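Local coordinates for ferric uptake regulation protein (Helicobacter pylori, PDB 2XIG) that probably acts as an iron-responsive repressor that uses ferrous iron as cofactor to bind the operators of the genes it controls, at residues L80-S83 with K84-R87. The protein carries 2 engineered substitutions. Numbering follows the deposited sequence.
Sequences LETS and KSGR
The hydroxyls of T82 and S85 meet across the hairpin turn, OG1 to OG at 2.7 Å, and either may be the donor. Each oxygen sits between its own backbone N and carbonyl carbon (chi1 79° and 65°), which brings the two over the same side of the turn. Next to them T82 and G86 form the last antiparallel hydrogen-bonded pair: T82 N reaches G86 O at 3.1 Å, nearly straight at the hydrogen but well above the carbonyl plane, while the return bond from G86 N to T82 O is weak and bent. S83 and K84, helical in backbone, and S85 make the turn, and G86 leaves it with a positive phi. One water joins S83 OG to the K84 amide. Further along the strands, at a non-hydrogen-bonded pair, E81 and R87 run side by side; E81 OE2 bridges to R87 NH1 at 3.0 Å, the two planes 45° apart, with E81 CG over the guanidinium rim. The hairpin corresponds to the wing of the Fur winged-helix domain. L80 packs on H99, a ligand of the nearby zinc ion, and T82 on I101, both of strand 98-102; K84 NZ hydrogen-bonds to L103 O, and R87 meets M16 in helix 7-20 of the second subunit.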
# COMPACT_ATOMS: atom_id res chain seq x y z
N LEU C 80 -18.39 -1.10 6.04
CA LEU C 80 -17.25 -0.23 6.33
C LEU C 80 -16.09 -0.79 5.52
O LEU C 80 -15.77 -1.96 5.65
CB LEU C 80 -16.91 -0.31 7.82
CG LEU C 80 -15.71 0.47 8.38
CD1 LEU C 80 -15.84 1.96 8.13
CD2 LEU C 80 -15.52 0.18 9.87
N GLU C 81 -15.48 0.02 4.67
CA GLU C 81 -14.34 -0.45 3.88
C GLU C 81 -13.05 0.26 4.28
O GLU C 81 -13.02 1.49 4.35
CB GLU C 81 -14.58 -0.23 2.38
CG GLU C 81 -15.99 -0.54 1.92
CD GLU C 81 -16.20 -0.26 0.44
OE1 GLU C 81 -17.27 0.29 0.09
OE2 GLU C 81 -15.30 -0.59 -0.37
N THR C 82 -12.00 -0.50 4.57
CA THR C 82 -10.65 0.05 4.61
C THR C 82 -9.66 -0.97 4.05
O THR C 82 -9.93 -2.17 4.06
CB THR C 82 -10.18 0.49 6.03
OG1 THR C 82 -9.77 -0.65 6.80
CG2 THR C 82 -11.28 1.26 6.77
N SER C 83 -8.52 -0.49 3.57
CA SER C 83 -7.50 -1.39 3.06
C SER C 83 -7.04 -2.32 4.18
O SER C 83 -6.82 -3.51 3.96
CB SER C 83 -6.32 -0.61 2.48
OG SER C 83 -5.79 0.33 3.41
N LYS C 84 -6.93 -1.79 5.39
CA LYS C 84 -6.40 -2.56 6.51
C LYS C 84 -7.34 -3.66 7.00
O LYS C 84 -6.91 -4.79 7.26
CB LYS C 84 -6.01 -1.63 7.67
CG LYS C 84 -5.09 -2.28 8.69
CD LYS C 84 -5.87 -2.98 9.78
CE LYS C 84 -5.23 -4.32 10.14
NZ LYS C 84 -3.75 -4.24 10.27
N SER C 85 -8.63 -3.33 7.11
CA SER C 85 -9.63 -4.25 7.63
C SER C 85 -10.43 -4.93 6.52
O SER C 85 -11.19 -5.86 6.78
CB SER C 85 -10.60 -3.51 8.55
OG SER C 85 -11.35 -2.55 7.82
N GLY C 86 -10.27 -4.46 5.29
CA GLY C 86 -11.10 -4.93 4.19
C GLY C 86 -12.53 -4.48 4.41
O GLY C 86 -12.76 -3.47 5.09
N ARG C 87 -13.48 -5.21 3.85
CA ARG C 87 -14.90 -4.88 4.01
C ARG C 87 -15.44 -5.54 5.27
O ARG C 87 -15.24 -6.73 5.48
CB ARG C 87 -15.71 -5.31 2.79
CG ARG C 87 -15.46 -4.46 1.55
CD ARG C 87 -16.20 -5.01 0.32
NE ARG C 87 -17.59 -4.57 0.26
CZ ARG C 87 -18.02 -3.54 -0.47
NH1 ARG C 87 -17.16 -2.85 -1.20
NH2 ARG C 87 -19.30 -3.21 -0.47
O HOH W 1 -6.20 0.91 5.99